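Local coordinates for Cg3027-pa (Drosophila melanogaster, PDB 2VHH), which probably hydrolyses N-carbamoyl-beta-alanine and its 2-methyl homologue to the free beta-amino acids, ammonium and carbon dioxide, a late step of pyrimidine breakdown, at residues V320-G325 with L345-Q350. Residues are numbered along the deposited sequence; the frame is centred on the assembly and turned at random.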
loop_
_atom_site.group_PDB
_atom_site.type_symbol
_atom_site.label_atom_id
_atom_site.label_comp_id
_atom_site.label_asym_id
_atom_site.label_seq_id
_atom_site.Cartn_x
_atom_site.Cartn_y
_atom_site.Cartn_z
ATOM N N VAL C 320 -20.944 34.987 -18.115
ATOM C CA VAL C 320 -21.148 33.555 -18.209
ATOM C C VAL C 320 -20.052 32.999 -19.109
ATOM O O VAL C 320 -19.840 33.502 -20.212
ATOM C CB VAL C 320 -22.575 33.209 -18.759
ATOM C CG1 VAL C 320 -22.639 31.799 -19.297
ATOM C CG2 VAL C 320 -23.616 33.397 -17.695
ATOM N N ALA C 321 -19.339 31.987 -18.620
ATOM C CA ALA C 321 -18.320 31.285 -19.407
ATOM C C ALA C 321 -18.865 29.943 -19.862
ATOM O O ALA C 321 -19.528 29.247 -19.094
ATOM C CB ALA C 321 -17.054 31.097 -18.597
ATOM N N ALA C 322 -18.602 29.598 -21.119
ATOM C CA ALA C 322 -19.034 28.325 -21.702
ATOM C C ALA C 322 -17.895 27.301 -21.757
ATOM O O ALA C 322 -16.711 27.664 -21.858
ATOM C CB ALA C 322 -19.591 28.549 -23.082
ATOM N N PRO C 323 -18.246 26.007 -21.701
ATOM C CA PRO C 323 -17.266 24.911 -21.700
ATOM C C PRO C 323 -16.298 24.893 -22.884
ATOM O O PRO C 323 -15.221 24.312 -22.775
ATOM C CB PRO C 323 -18.145 23.658 -21.747
ATOM C CG PRO C 323 -19.498 24.143 -22.194
ATOM C CD PRO C 323 -19.623 25.498 -21.615
ATOM N N ASP C 324 -16.672 25.501 -24.002
ATOM C CA ASP C 324 -15.796 25.515 -25.170
ATOM C C ASP C 324 -14.796 26.670 -25.150
ATOM O O ASP C 324 -14.132 26.929 -26.149
ATOM C CB ASP C 324 -16.604 25.525 -26.473
ATOM C CG ASP C 324 -17.310 26.845 -26.719
ATOM O OD1 ASP C 324 -17.825 27.448 -25.762
ATOM O OD2 ASP C 324 -17.364 27.281 -27.883
ATOM N N GLY C 325 -14.688 27.358 -24.018
ATOM C CA GLY C 325 -13.723 28.450 -23.871
ATOM C C GLY C 325 -14.248 29.828 -24.241
ATOM O O GLY C 325 -13.550 30.833 -24.042
ATOM N N LEU C 345 -27.516 22.871 -23.093
ATOM C CA LEU C 345 -26.748 22.102 -22.131
ATOM C C LEU C 345 -25.995 20.934 -22.772
ATOM O O LEU C 345 -25.158 20.288 -22.134
ATOM C CB LEU C 345 -27.657 21.600 -21.009
ATOM C CG LEU C 345 -28.065 22.599 -19.920
ATOM C CD1 LEU C 345 -29.361 22.160 -19.235
ATOM C CD2 LEU C 345 -26.944 22.787 -18.895
ATOM N N ASN C 346 -26.290 20.673 -24.038
ATOM C CA ASN C 346 -25.651 19.589 -24.759
ATOM C C ASN C 346 -24.211 19.886 -25.139
ATOM O O ASN C 346 -23.464 18.965 -25.477
ATOM C CB ASN C 346 -26.470 19.198 -25.986
ATOM C CG ASN C 346 -27.750 18.501 -25.613
ATOM O OD1 ASN C 346 -27.975 18.188 -24.441
ATOM N ND2 ASN C 346 -28.606 18.253 -26.602
ATOM N N LEU C 347 -23.814 21.153 -25.066
ATOM C CA LEU C 347 -22.441 21.526 -25.382
ATOM C C LEU C 347 -21.440 20.849 -24.459
ATOM O O LEU C 347 -20.320 20.560 -24.867
ATOM C CB LEU C 347 -22.245 23.043 -25.344
ATOM C CG LEU C 347 -20.937 23.581 -25.944
ATOM C CD1 LEU C 347 -20.869 23.336 -27.458
ATOM C CD2 LEU C 347 -20.744 25.050 -25.629
ATOM N N CYS C 348 -21.851 20.584 -23.223
ATOM C CA CYS C 348 -20.963 19.998 -22.226
ATOM C C CYS C 348 -20.408 18.655 -22.673
ATOM O O CYS C 348 -19.189 18.473 -22.704
ATOM C CB CYS C 348 -21.660 19.887 -20.884
ATOM S SG CYS C 348 -22.238 21.486 -20.315
ATOM N N ARG C 349 -21.287 17.726 -23.047
ATOM C CA ARG C 349 -20.820 16.415 -23.490
ATOM C C ARG C 349 -19.987 16.543 -24.755
ATOM O O ARG C 349 -18.955 15.897 -24.890
ATOM C CB ARG C 349 -21.980 15.452 -23.703
ATOM C CG ARG C 349 -21.556 14.135 -24.290
ATOM C CD ARG C 349 -22.736 13.281 -24.592
ATOM N NE ARG C 349 -23.356 12.841 -23.355
ATOM C CZ ARG C 349 -24.455 12.108 -23.304
ATOM N NH1 ARG C 349 -25.044 11.738 -24.435
ATOM N NH2 ARG C 349 -24.962 11.751 -22.126
ATOM N N GLN C 350 -20.437 17.391 -25.672
ATOM C CA GLN C 350 -19.757 17.579 -26.956
ATOM C C GLN C 350 -18.318 18.044 -26.768
ATOM O O GLN C 350 -17.415 17.583 -27.465
ATOM C CB GLN C 350 -20.517 18.555 -27.860
ATOM C CG GLN C 350 -21.804 17.997 -28.407
ATOM C CD GLN C 350 -22.676 19.035 -29.080
ATOM O OE1 GLN C 350 -22.213 20.091 -29.501
ATOM N NE2 GLN C 350 -23.955 18.726 -29.196
#
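The carbonyl O of Ala-322 accepts a hydrogen bond from the backbone N of Gly-325 at 3.0 Å, closing a type I beta turn that Leu-347 packs against. Pro-323 suits the second position because its ring already restrains phi to about the -56° found there. Gly-325, the fourth residue of the turn, has a positive phi of 91°, where a side chain would press on the preceding carbonyl O.

Leu-347 does most of the reaching from the helix that runs on toward residue 355. Its CG stands anti to the backbone N (chi1 -167°), which carries CG toward the turn, where methyl CD2 meets three of its residues. CD2 lies 3.8 Å from Pro-323 CG, the two side chains meeting at a slant, while Ala-322 CB borders the same methyl more distantly. Asp-324 crosses the leucine at about a right angle, with OD1 3.8 Å from CD2; that oxygen is hydrogen-bonded to Ser-326 OG, which gives the carboxylate a polar partner beside the methyl. Cys-348, small and weakly polar, brings SG to 4.3 Å from Pro-323 CG.

Phe-283 also packs on Ala-322 and Pro-323, so the turn lies between strand 283-295 and helix 347-355 in the carbon-nitrogen hydrolase fold. Farther along that helix, Arg-349 forms a salt bridge with Glu-176 of a neighbouring subunit. No hydrogen bond links turn and helix: shape and exclusion of water probably hold them together, while the turn's own backbone bond fixes its outline.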